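Local coordinates for hypothetical protein Atu2144 (Agrobacterium tumefaciens, PDB 2ODF) that is of unknown function but belongs to the N-formylglutamate amidohydrolase family, and so probably hydrolyses amide bonds with the help of a metal ion, as relatives do, at residues 46-49 with 50-53; 7-10 with 11-14; 116-119 with 120-124. All blocks are in the same frame, centred on the assembly; numbering follows the deposited sequence.

Interaction 1 (46-49 with 50-53)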
loop_
_atom_site.group_PDB
_atom_site.type_symbol
_atom_site.label_atom_id
_atom_site.label_comp_id
_atom_site.label_asym_id
_atom_site.label_seq_id
_atom_site.Cartn_x
_atom_site.Cartn_y
_atom_site.Cartn_z
ATOM N N GLY A 46 -17.112 9.829 -12.982
ATOM C CA GLY A 46 -17.848 11.080 -13.025
ATOM C C GLY A 46 -17.293 12.107 -13.985
ATOM O O GLY A 46 -17.659 13.280 -13.897
ATOM N N LEU A 47 -16.448 11.668 -14.929
ATOM C CA LEU A 47 -15.798 12.562 -15.897
ATOM C C LEU A 47 -16.407 12.472 -17.298
ATOM O O LEU A 47 -17.019 11.465 -17.684
ATOM C CB LEU A 47 -14.292 12.240 -16.017
ATOM C CG LEU A 47 -13.464 12.339 -14.745
ATOM C CD1 LEU A 47 -12.061 11.747 -14.964
ATOM C CD2 LEU A 47 -13.368 13.795 -14.248
ATOM N N SER A 48 -16.223 13.548 -18.050
ATOM C CA SER A 48 -16.699 13.617 -19.427
ATOM C C SER A 48 -15.843 12.765 -20.356
ATOM O O SER A 48 -14.678 12.504 -20.077
ATOM C CB SER A 48 -16.684 15.066 -19.908
ATOM O OG SER A 48 -15.359 15.488 -20.161
ATOM N N ALA A 49 -16.434 12.334 -21.464
ATOM C CA ALA A 49 -15.716 11.571 -22.487
ATOM C C ALA A 49 -14.430 12.291 -22.950
ATOM O O ALA A 49 -13.385 11.650 -23.118
ATOM C CB ALA A 49 -16.640 11.276 -23.662
ATOM N N ASP A 50 -14.490 13.611 -23.120
ATOM C CA ASP A 50 -13.306 14.413 -23.457
ATOM C C ASP A 50 -12.188 14.335 -22.416
ATOM O O ASP A 50 -11.023 14.229 -22.773
ATOM C CB ASP A 50 -13.653 15.901 -23.639
ATOM C CG ASP A 50 -14.386 16.190 -24.938
ATOM O OD1 ASP A 50 -14.659 15.245 -25.720
ATOM O OD2 ASP A 50 -14.694 17.389 -25.170
ATOM N N VAL A 51 -12.522 14.454 -21.137
ATOM C CA VAL A 51 -11.493 14.424 -20.102
ATOM C C VAL A 51 -10.922 13.004 -20.058
ATOM O O VAL A 51 -9.721 12.820 -19.878
ATOM C CB VAL A 51 -12.002 14.870 -18.688
ATOM C CG1 VAL A 51 -10.937 14.580 -17.623
ATOM C CG2 VAL A 51 -12.357 16.367 -18.678
ATOM N N LEU A 52 -11.768 12.005 -20.268
ATOM C CA LEU A 52 -11.321 10.603 -20.178
ATOM C C LEU A 52 -10.385 10.215 -21.323
ATOM O O LEU A 52 -9.591 9.286 -21.191
ATOM C CB LEU A 52 -12.511 9.653 -20.149
ATOM C CG LEU A 52 -13.324 9.584 -18.858
ATOM C CD1 LEU A 52 -14.581 8.766 -19.126
ATOM C CD2 LEU A 52 -12.530 9.022 -17.688
ATOM N N SER A 53 -10.493 10.935 -22.441
ATOM C CA SER A 53 -9.642 10.685 -23.619
ATOM C C SER A 53 -8.464 11.669 -23.655
ATOM O O SER A 53 -7.683 11.713 -24.628
ATOM C CB SER A 53 -10.502 10.801 -24.874
ATOM O OG SER A 53 -10.926 12.139 -25.058
#

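Interaction 2 (7-10 with 11-14)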
loop_
_atom_site.group_PDB
_atom_site.type_symbol
_atom_site.label_atom_id
_atom_site.label_comp_id
_atom_site.label_asym_id
_atom_site.label_seq_id
_atom_site.Cartn_x
_atom_site.Cartn_y
_atom_site.Cartn_z
ATOM N N PHE A 7 -11.872 -6.355 -8.117
ATOM C CA PHE A 7 -11.349 -5.124 -8.651
ATOM C C PHE A 7 -11.434 -5.090 -10.169
ATOM O O PHE A 7 -11.852 -4.079 -10.742
ATOM C CB PHE A 7 -9.906 -4.931 -8.188
ATOM C CG PHE A 7 -9.452 -3.525 -8.286
ATOM C CD1 PHE A 7 -8.882 -3.053 -9.445
ATOM C CD2 PHE A 7 -9.668 -2.636 -7.241
ATOM C CE1 PHE A 7 -8.474 -1.731 -9.541
ATOM C CE2 PHE A 7 -9.292 -1.322 -7.344
ATOM C CZ PHE A 7 -8.677 -0.868 -8.482
ATOM N N PHE A 8 -11.018 -6.189 -10.800
ATOM C CA PHE A 8 -10.959 -6.318 -12.259
ATOM C C PHE A 8 -11.941 -7.364 -12.775
ATOM O O PHE A 8 -12.142 -8.411 -12.152
ATOM C CB PHE A 8 -9.543 -6.739 -12.744
ATOM C CG PHE A 8 -8.435 -5.782 -12.353
ATOM C CD1 PHE A 8 -8.362 -4.517 -12.921
ATOM C CD2 PHE A 8 -7.454 -6.155 -11.447
ATOM C CE1 PHE A 8 -7.359 -3.639 -12.574
ATOM C CE2 PHE A 8 -6.458 -5.285 -11.094
ATOM C CZ PHE A 8 -6.411 -4.019 -11.664
ATOM N N THR A 9 -12.510 -7.104 -13.941
ATOM C CA THR A 9 -13.215 -8.149 -14.682
ATOM C C THR A 9 -12.176 -9.125 -15.243
ATOM O O THR A 9 -10.991 -8.784 -15.371
ATOM C CB THR A 9 -14.048 -7.565 -15.844
ATOM O OG1 THR A 9 -13.179 -6.962 -16.803
ATOM C CG2 THR A 9 -15.057 -6.520 -15.331
ATOM N N GLU A 10 -12.608 -10.334 -15.586
ATOM C CA GLU A 10 -11.735 -11.278 -16.307
ATOM C C GLU A 10 -11.143 -10.668 -17.571
ATOM O O GLU A 10 -9.936 -10.711 -17.756
ATOM C CB GLU A 10 -12.470 -12.590 -16.662
ATOM C CG GLU A 10 -12.186 -13.764 -15.719
ATOM C CD GLU A 10 -12.697 -15.108 -16.275
ATOM O OE1 GLU A 10 -12.146 -15.605 -17.295
ATOM O OE2 GLU A 10 -13.663 -15.656 -15.697
ATOM N N ALA A 11 -11.989 -10.090 -18.430
ATOM C CA ALA A 11 -11.543 -9.537 -19.702
ATOM C C ALA A 11 -10.531 -8.384 -19.554
ATOM O O ALA A 11 -9.728 -8.146 -20.453
ATOM C CB ALA A 11 -12.730 -9.069 -20.527
ATOM N N GLU A 12 -10.582 -7.676 -18.433
ATOM C CA GLU A 12 -9.701 -6.536 -18.200
ATOM C C GLU A 12 -8.256 -6.917 -17.997
ATOM O O GLU A 12 -7.354 -6.082 -18.199
ATOM C CB GLU A 12 -10.163 -5.761 -16.955
ATOM C CG GLU A 12 -11.042 -4.658 -17.348
ATOM C CD GLU A 12 -11.736 -3.975 -16.197
ATOM O OE1 GLU A 12 -11.721 -4.430 -15.030
ATOM O OE2 GLU A 12 -12.338 -2.951 -16.534
ATOM N N GLY A 13 -8.044 -8.154 -17.570
ATOM C CA GLY A 13 -6.703 -8.677 -17.340
ATOM C C GLY A 13 -6.093 -8.157 -16.060
ATOM O O GLY A 13 -6.796 -7.897 -15.066
ATOM N N LYS A 14 -4.770 -7.986 -16.102
ATOM C CA LYS A 14 -3.968 -7.740 -14.940
ATOM C C LYS A 14 -3.438 -6.284 -14.877
ATOM O O LYS A 14 -3.314 -5.608 -15.887
ATOM C CB LYS A 14 -2.864 -8.802 -14.925
ATOM C CG LYS A 14 -1.522 -8.318 -14.459
ATOM C CD LYS A 14 -1.253 -8.696 -13.009
ATOM C CE LYS A 14 -0.379 -7.750 -12.287
ATOM N NZ LYS A 14 0.612 -8.548 -11.575
HETATM O O HOH W 1 -13.516 -3.498 -12.809
HETATM O O HOH W 2 -8.793 -9.638 -14.479
#

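Interaction 3 (116-119 with 120-124)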
loop_
_atom_site.group_PDB
_atom_site.type_symbol
_atom_site.label_atom_id
_atom_site.label_comp_id
_atom_site.label_asym_id
_atom_site.label_seq_id
_atom_site.Cartn_x
_atom_site.Cartn_y
_atom_site.Cartn_z
ATOM N N GLU A 116 -11.506 4.402 3.593
ATOM C CA GLU A 116 -10.374 3.557 3.868
ATOM C C GLU A 116 -10.378 2.273 3.050
ATOM O O GLU A 116 -9.314 1.859 2.571
ATOM C CB GLU A 116 -10.242 3.319 5.377
ATOM C CG GLU A 116 -9.675 4.588 6.038
ATOM C CD GLU A 116 -9.719 4.594 7.551
ATOM O OE1 GLU A 116 -9.462 3.546 8.176
ATOM O OE2 GLU A 116 -10.003 5.675 8.105
ATOM N N ALA A 117 -11.543 1.663 2.847
ATOM C CA ALA A 117 -11.576 0.433 2.058
ATOM C C ALA A 117 -11.154 0.723 0.608
ATOM O O ALA A 117 -10.504 -0.107 -0.028
ATOM C CB ALA A 117 -12.936 -0.199 2.089
ATOM N N GLU A 118 -11.538 1.885 0.096
ATOM C CA GLU A 118 -11.282 2.213 -1.322
ATOM C C GLU A 118 -9.802 2.565 -1.590
ATOM O O GLU A 118 -9.235 2.142 -2.606
ATOM C CB GLU A 118 -12.210 3.310 -1.799
ATOM C CG GLU A 118 -12.027 3.663 -3.269
ATOM C CD GLU A 118 -12.213 2.464 -4.202
ATOM O OE1 GLU A 118 -13.042 1.566 -3.923
ATOM O OE2 GLU A 118 -11.574 2.455 -5.268
ATOM N N ARG A 119 -9.184 3.325 -0.689
ATOM C CA ARG A 119 -7.758 3.590 -0.732
ATOM C C ARG A 119 -6.958 2.295 -0.640
ATOM O O ARG A 119 -5.998 2.102 -1.388
ATOM C CB ARG A 119 -7.332 4.521 0.388
ATOM C CG ARG A 119 -7.935 5.953 0.254
ATOM C CD ARG A 119 -7.290 6.935 1.229
ATOM N NE ARG A 119 -5.954 7.283 0.776
ATOM C CZ ARG A 119 -5.682 8.207 -0.143
ATOM N NH1 ARG A 119 -6.645 8.915 -0.720
ATOM N NH2 ARG A 119 -4.433 8.423 -0.484
ATOM N N PHE A 120 -7.367 1.399 0.242
ATOM C CA PHE A 120 -6.675 0.139 0.361
ATOM C C PHE A 120 -6.846 -0.656 -0.955
ATOM O O PHE A 120 -5.889 -1.188 -1.453
ATOM C CB PHE A 120 -7.122 -0.699 1.569
ATOM C CG PHE A 120 -6.417 -1.990 1.632
ATOM C CD1 PHE A 120 -5.118 -2.055 2.091
ATOM C CD2 PHE A 120 -6.961 -3.107 1.055
ATOM C CE1 PHE A 120 -4.438 -3.241 2.083
ATOM C CE2 PHE A 120 -6.279 -4.277 1.029
ATOM C CZ PHE A 120 -5.008 -4.341 1.537
ATOM N N ALA A 121 -8.069 -0.724 -1.471
ATOM C CA ALA A 121 -8.378 -1.480 -2.678
ATOM C C ALA A 121 -7.457 -1.075 -3.833
ATOM O O ALA A 121 -6.821 -1.933 -4.473
ATOM C CB ALA A 121 -9.873 -1.292 -3.066
ATOM N N ARG A 122 -7.342 0.236 -4.064
ATOM C CA ARG A 122 -6.516 0.745 -5.166
ATOM C C ARG A 122 -5.043 0.524 -4.916
ATOM O O ARG A 122 -4.312 0.165 -5.807
ATOM C CB ARG A 122 -6.779 2.225 -5.357
ATOM C CG ARG A 122 -8.215 2.511 -5.725
ATOM C CD ARG A 122 -8.368 3.952 -5.990
ATOM N NE ARG A 122 -9.749 4.356 -6.221
ATOM C CZ ARG A 122 -10.105 5.517 -6.765
ATOM N NH1 ARG A 122 -9.179 6.370 -7.200
ATOM N NH2 ARG A 122 -11.394 5.823 -6.880
ATOM N N THR A 123 -4.604 0.763 -3.685
ATOM C CA THR A 123 -3.216 0.558 -3.315
ATOM C C THR A 123 -2.773 -0.898 -3.515
ATOM O O THR A 123 -1.679 -1.175 -4.025
ATOM C CB THR A 123 -2.971 1.000 -1.840
ATOM O OG1 THR A 123 -3.334 2.384 -1.657
ATOM C CG2 THR A 123 -1.547 0.806 -1.461
ATOM N N SER A 124 -3.647 -1.824 -3.147
ATOM C CA SER A 124 -3.367 -3.253 -3.214
ATOM C C SER A 124 -3.364 -3.820 -4.617
ATOM O O SER A 124 -2.629 -4.754 -4.886
ATOM C CB SER A 124 -4.422 -4.043 -2.428
ATOM O OG SER A 124 -4.160 -5.424 -2.540
#

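Interaction 1 (46-49 with 50-53)
Ser48 is the N-cap of the short helix 49-52, and its hydroxyl oxygen accepts from the amide of Val51 in the classic capping bond: Val51 N lies 3.2 Å from Ser48 OG, with an N-H...O angle of 161°. The torsion that allows this places OG between the backbone N and the carbonyl carbon (chi1 74°), turned forward to the first-turn amide of Val51, where it also touches Val51 CG2. The hydroxyl thus supplies an acceptor for Val51 N in the first turn, where no earlier helical carbonyl is in place. The next amide is satisfied by the backbone of the same serine, Leu52 N donating to Ser48 O over 3.0 Å in the first regular helical bond. Ser48 therefore accepts from two successive amides, one through its side chain and one through its carbonyl. At the far end the bonding slackens: Ser53 N reaches Ala49 O in a weak, bent bond of 3.1 Å, and Ser53 is already leaving helical geometry. Beside the cap, Leu47 adds an apolar contact, its side chain crossing that of Val51 at about a right angle and its CD1 methyl meeting both Val51 and Leu52. Leu85 and Ile108, from other loops, also pack on Leu47. The closest apolar contacts with both helix residues are made by Leu47 CD1, which lies 3.9 Å from Leu52 CD2 and 4.0 Å from Val51 CG1.

Interaction 2 (7-10 with 11-14)
A type I beta turn from Glu10 to Gly13 reverses the N-terminal segment just before strand 16-19, and the carboxylate of Glu12 folds back across it to the backbone of Thr9. The turn is closed by Gly13 N donating to Glu10 O over 3.2 Å, and Gly13 itself has the positive phi that glycine tolerates readily. Glu12 N donates to the hydroxyl of its neighbour across the turn, Thr9 OG1, at 3.1 Å, and more weakly to Thr9 O. That hydroxyl sits between the backbone N and the carbonyl carbon of its residue (chi1 64°), which turns it toward the Glu12 backbone and against CG of the glutamate. In return, Thr9 N donates to Glu12 OE1 at 3.0 Å in a fairly straight bond, entering from above the carboxylate plane. The same oxygen, Glu12 OE1, lies at the edge of the Phe8 ring, whose plane stands 82° from that of the carboxylate. One water donates to both Phe7 O and Glu12 OE1; a second donates to Thr9 O and Gly13 O, bridging the two arms. The other carboxylate oxygen, Glu12 OE2, accepts from Gln40 N of a neighbouring loop, while Phe8 meets the ring of Phe82 and packs on Leu126 of helix 116-143. With an amide and a water donating to OE1 and a second amide to OE2, the carboxylate has both oxygens engaged, which would be expected to favour its ionised form and fix its rotation.

Interaction 3 (116-119 with 120-124)
Arg119 O is gripped by two donors from one residue: Thr123 OG1 gives it a hydrogen bond of 2.7 Å, and Thr123 N the regular helical bond of 3.0 Å. The two reach the carbonyl oxygen from opposite faces of its plane. The threonine hydroxyl lies beside its own backbone N (chi1 -58°), directed back toward the preceding turn, so its proton is spent within the helix. One residue earlier in each turn, Glu118 and Arg122 form a salt bridge, Arg122 NE donating to Glu118 OE2 over 2.8 Å at 170°. The oxygen uses its anti lone pair and lies in the guanidinium plane, at its edge, while the carboxylate is turned 77° from that plane. Glu118 leaves the helix with CG anti to the backbone N and then bends at chi2 (57°), bringing its end back to the straight, extended arginine. Glu118 OE2 also accepts from Tyr42 OH, and Arg122 NH1 donates to Asn111 OD1 and Val86 O, so both partners are positioned by surrounding loops. Across the dimer, Glu116 binds His208 and Arg211 of the second subunit, and Ser124 OG bonds to Asp132 of that subunit. Such an i to i+4 salt bridge, together with a threonine hydroxyl bonded to the carbonyl four residues back, is typical of an alpha helix, here the first turns of helix 116-143 at the subunit interface.

In the fold
From the N terminus, interaction 2 comes first: its turn closes the segment that leads into edge strand 16-19 of the main mixed sheet. Interaction 1 follows, capping the short helix 49-52 on the path from strand 27-31 to helix 62-73, and interaction 3 opens the long helix 116-143. The three lie in series, none nested in or crossing another. Interactions 2 and 3 touch, Phe7 CE2 lying 3.8 Å from Ala121 O, so the N-terminal segment rests on the start of the long helix. Interaction 1 stands apart, its nearest atoms about 9 Å from interaction 3 and about 12 Å from interaction 2. The loop of residues 40-42, which leads toward interaction 1, bonds to both interaction 2 and interaction 3.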